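Local coordinates for protein probable oxidoreductase (Mycobacterium abscessus, PDB 4EYE) that probably acts as an oxidoreductase of the quinone oxidoreductase branch of the medium-chain dehydrogenase/reductase family, at residues Gly155-Arg158 against Ala159-Val163; Asp64-Met67 against Thr68-Glu71. All blocks are in the same frame, centred on the assembly; numbering follows the deposited sequence.

Contact 1. Residues Gly155-Arg158 against Ala159-Val163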
loop_
_atom_site.group_PDB
_atom_site.type_symbol
_atom_site.label_atom_id
_atom_site.label_comp_id
_atom_site.label_asym_id
_atom_site.label_seq_id
_atom_site.Cartn_x
_atom_site.Cartn_y
_atom_site.Cartn_z
ATOM N N GLY A 155 5.167 -1.830 -15.936
ATOM C CA GLY A 155 6.353 -1.077 -16.335
ATOM C C GLY A 155 7.530 -1.926 -16.806
ATOM O O GLY A 155 8.489 -1.383 -17.376
ATOM N N GLN A 156 7.434 -3.244 -16.622
ATOM C CA GLN A 156 8.500 -4.167 -16.948
ATOM C C GLN A 156 9.906 -3.682 -16.500
ATOM O O GLN A 156 10.843 -3.597 -17.317
ATOM C CB GLN A 156 8.479 -4.515 -18.438
ATOM C CG GLN A 156 7.198 -5.238 -18.861
ATOM C CD GLN A 156 7.159 -5.555 -20.346
ATOM O OE1 GLN A 156 7.774 -6.521 -20.801
ATOM N NE2 GLN A 156 6.412 -4.751 -21.117
ATOM N N LEU A 157 10.041 -3.417 -15.202
ATOM C CA LEU A 157 11.314 -3.003 -14.619
ATOM C C LEU A 157 12.373 -4.063 -14.852
ATOM O O LEU A 157 12.083 -5.238 -14.798
ATOM C CB LEU A 157 11.157 -2.777 -13.120
ATOM C CG LEU A 157 12.426 -2.320 -12.385
ATOM C CD1 LEU A 157 13.060 -1.052 -12.951
ATOM C CD2 LEU A 157 12.144 -2.174 -10.884
ATOM N N ARG A 158 13.607 -3.647 -15.120
ATOM C CA ARG A 158 14.678 -4.608 -15.306
ATOM C C ARG A 158 15.785 -4.331 -14.323
ATOM O O ARG A 158 15.999 -3.183 -13.933
ATOM C CB ARG A 158 15.195 -4.537 -16.743
ATOM C CG ARG A 158 14.184 -5.017 -17.775
ATOM C CD ARG A 158 13.947 -6.510 -17.608
ATOM N NE ARG A 158 12.910 -7.062 -18.481
ATOM C CZ ARG A 158 11.621 -7.228 -18.148
ATOM N NH1 ARG A 158 11.141 -6.824 -16.962
ATOM N NH2 ARG A 158 10.789 -7.763 -19.021
ATOM N N ALA A 159 16.498 -5.383 -13.934
ATOM C CA ALA A 159 17.715 -5.229 -13.124
ATOM C C ALA A 159 18.648 -4.195 -13.789
ATOM O O ALA A 159 18.796 -4.181 -15.000
ATOM C CB ALA A 159 18.409 -6.585 -12.963
ATOM N N GLY A 160 19.223 -3.301 -13.001
ATOM C CA GLY A 160 20.191 -2.345 -13.515
ATOM C C GLY A 160 19.570 -1.063 -14.040
ATOM O O GLY A 160 20.289 -0.124 -14.362
ATOM N N GLU A 161 18.239 -0.986 -14.124
ATOM C CA GLU A 161 17.610 0.299 -14.486
ATOM C C GLU A 161 17.586 1.246 -13.303
ATOM O O GLU A 161 17.778 0.828 -12.168
ATOM C CB GLU A 161 16.206 0.066 -15.040
ATOM C CG GLU A 161 16.197 -0.651 -16.394
ATOM C CD GLU A 161 14.826 -0.696 -17.017
ATOM O OE1 GLU A 161 13.869 -1.224 -16.383
ATOM O OE2 GLU A 161 14.690 -0.164 -18.145
ATOM N N THR A 162 17.365 2.539 -13.570
ATOM C CA THR A 162 17.244 3.500 -12.516
ATOM C C THR A 162 15.818 3.981 -12.375
ATOM O O THR A 162 15.209 4.404 -13.379
ATOM C CB THR A 162 18.148 4.717 -12.758
ATOM O OG1 THR A 162 19.485 4.277 -12.760
ATOM C CG2 THR A 162 17.948 5.748 -11.640
ATOM N N VAL A 163 15.310 3.952 -11.138
ATOM C CA VAL A 163 13.933 4.317 -10.839
ATOM C C VAL A 163 13.911 5.538 -9.955
ATOM O O VAL A 163 14.630 5.605 -8.957
ATOM C CB VAL A 163 13.187 3.149 -10.154
ATOM C CG1 VAL A 163 11.717 3.516 -9.824
ATOM C CG2 VAL A 163 13.249 1.913 -11.045
#

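Contact 2. Residues Asp64-Met67 against Thr68-Glu71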
loop_
_atom_site.group_PDB
_atom_site.type_symbol
_atom_site.label_atom_id
_atom_site.label_comp_id
_atom_site.label_asym_id
_atom_site.label_seq_id
_atom_site.Cartn_x
_atom_site.Cartn_y
_atom_site.Cartn_z
ATOM N N ASP A 64 -8.704 4.267 2.884
ATOM C CA ASP A 64 -9.446 4.261 4.146
ATOM C C ASP A 64 -9.785 5.673 4.537
ATOM O O ASP A 64 -10.933 6.007 4.842
ATOM C CB ASP A 64 -8.679 3.653 5.340
ATOM C CG ASP A 64 -8.200 2.249 5.121
ATOM O OD1 ASP A 64 -8.851 1.432 4.401
ATOM O OD2 ASP A 64 -7.180 1.900 5.793
ATOM N N TYR A 65 -8.760 6.501 4.562
ATOM C CA TYR A 65 -8.900 7.912 4.917
ATOM C C TYR A 65 -9.895 8.661 3.991
ATOM O O TYR A 65 -10.791 9.389 4.443
ATOM C CB TYR A 65 -7.510 8.552 4.857
ATOM C CG TYR A 65 -7.533 10.062 4.930
ATOM C CD1 TYR A 65 -8.105 10.701 6.014
ATOM C CD2 TYR A 65 -6.987 10.840 3.923
ATOM C CE1 TYR A 65 -8.140 12.074 6.095
ATOM C CE2 TYR A 65 -7.037 12.232 3.989
ATOM C CZ TYR A 65 -7.636 12.834 5.088
ATOM O OH TYR A 65 -7.691 14.203 5.205
ATOM N N LEU A 66 -9.733 8.457 2.689
ATOM C CA LEU A 66 -10.639 9.054 1.703
ATOM C C LEU A 66 -12.079 8.630 1.976
ATOM O O LEU A 66 -12.993 9.454 1.854
ATOM C CB LEU A 66 -10.214 8.677 0.248
ATOM C CG LEU A 66 -8.841 9.211 -0.257
ATOM C CD1 LEU A 66 -8.540 8.949 -1.756
ATOM C CD2 LEU A 66 -8.743 10.731 -0.018
ATOM N N MET A 67 -12.275 7.357 2.345
ATOM C CA MET A 67 -13.604 6.840 2.608
ATOM C C MET A 67 -14.229 7.543 3.804
ATOM O O MET A 67 -15.399 7.845 3.791
ATOM C CB MET A 67 -13.589 5.327 2.818
ATOM C CG MET A 67 -13.415 4.604 1.517
ATOM S SD MET A 67 -13.433 2.801 1.679
ATOM C CE MET A 67 -15.167 2.509 1.672
ATOM N N THR A 68 -13.421 7.839 4.821
ATOM C CA THR A 68 -13.938 8.569 5.972
ATOM C C THR A 68 -14.433 9.991 5.633
ATOM O O THR A 68 -15.239 10.552 6.379
ATOM C CB THR A 68 -12.956 8.636 7.114
ATOM O OG1 THR A 68 -11.917 9.582 6.841
ATOM C CG2 THR A 68 -12.392 7.232 7.392
ATOM N N LYS A 69 -13.965 10.537 4.508
ATOM C CA LYS A 69 -14.426 11.856 4.035
ATOM C C LYS A 69 -15.450 11.807 2.915
ATOM O O LYS A 69 -15.793 12.831 2.393
ATOM C CB LYS A 69 -13.239 12.696 3.538
ATOM C CG LYS A 69 -12.215 12.982 4.610
ATOM C CD LYS A 69 -11.199 14.010 4.203
ATOM C CE LYS A 69 -10.471 13.606 2.927
ATOM N NZ LYS A 69 -9.373 14.569 2.561
ATOM N N GLY A 70 -15.874 10.615 2.515
ATOM C CA GLY A 70 -16.712 10.428 1.346
ATOM C C GLY A 70 -16.057 10.853 0.033
ATOM O O GLY A 70 -16.757 11.297 -0.885
ATOM N N GLU A 71 -14.723 10.731 -0.052
ATOM C CA GLU A 71 -13.954 11.200 -1.216
ATOM C C GLU A 71 -13.277 10.088 -1.980
ATOM O O GLU A 71 -12.487 10.350 -2.884
ATOM C CB GLU A 71 -12.914 12.237 -0.797
ATOM C CG GLU A 71 -13.534 13.559 -0.371
ATOM C CD GLU A 71 -12.537 14.531 0.224
ATOM O OE1 GLU A 71 -11.326 14.301 0.106
ATOM O OE2 GLU A 71 -12.971 15.528 0.823
#

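Contact 1. Residues Gly155-Arg158 against Ala159-Val163
A type II beta turn from Arg158 to Glu161 leads into the strand 162-165 of the Rossmann-type nucleotide-binding domain, and the carboxylate of Glu161 folds back across it onto the backbone of Arg158. The turn is closed by Glu161 N bonding to Arg158 O at 3.1 Å, nearly straight at 162°. Gly160 takes the corner with a positive phi of 88°, where a CB would press on the carbonyl oxygen of Ala159. A second bond braces the turn: Glu161 OE1 accepts from Arg158 N at 2.7 Å, on the anti side of the carboxylate and well out of its plane. The side chain gets there because CG lies anti to the carbonyl carbon (chi1 -68°) and the chain then runs extended, keeping company with the start of the Arg158 side chain. The two charged ends do not meet: the bend of Arg158 at chi2 carries its guanidinium back to the preceding peptide, where NH1, with its partner almost in the guanidinium plane, bonds Leu157 O at 2.8 Å. Arg252 supplies the salt bridge to Glu161 OE1 instead, which probably steadies the negative charge on the carboxylate. On the buried side, the Leu157 and Glu161 side chains run antiparallel past one another, and Leu157 CD1 reaches Val163 CG2 at 3.5 Å, one methyl against another. The same CD1 lies 3.5 Å from Glu161 OE1, so this branch borders both the apolar and the polar part of the contact. Leu157 and Val163 both pack on Tyr151 of helix 143-154 and on strand 228-233, through Met230 and Val232 respectively, which places the turn as the connection from that helix into the parallel sheet.

Contact 2. Residues Asp64-Met67 against Thr68-Glu71
The Tyr65 ring has Thr68 OG1 and Lys69 NZ approaching it obliquely, while Leu326, Phe329 and Ala330 of helix 322-330 and the loop residue Pro33 also touch it. This is the C-terminal end of helix 62-68, which finishes in a Schellman motif. Lys69 runs up beside the phenol, its CE 3.6 Å from Tyr65 CZ, and bends at chi3 to bring NZ to Tyr65 OH in a weak bond of 3.2 Å. The Lys69 NZ ammonium also makes a salt bridge with Glu71 OE1 at 3.1 Å, so it joins the ring to Glu71, the residue after the Schellman glycine. That glycine, Gly70, has positive phi and turns the chain. Its N bonds Met67 O, and Glu71 N bonds Leu66 O at 2.9 Å and 167°. Leu66 O also accepts from Lys69 N, the two donors coming from opposite faces of its carbonyl plane. Thr68 holds its hydroxyl between the backbone N and the carbonyl carbon (chi1 75°), which turns it back toward the preceding turn of helix. There Thr68 OG1 donates to Tyr65 O at 2.7 Å, in the carbonyl plane and on a lone pair.

Contacts 1 and 2 lie on opposite sides of the chain's centre, about 33 Å apart between centres and about 22 Å between nearest atoms, so neither touches the other. Contact 2 is the C-terminal cap of a helix, contact 1 the turn between a helix and a strand. Contact 2 comes first in sequence, in the GroES-like part of the chain, where its helix packs on helix 322-330. Contact 1 leads into the parallel sheet that, in medium-chain dehydrogenases, carries the dinucleotide site. The cofactor and active site of this family usually lie in the cleft between those two parts.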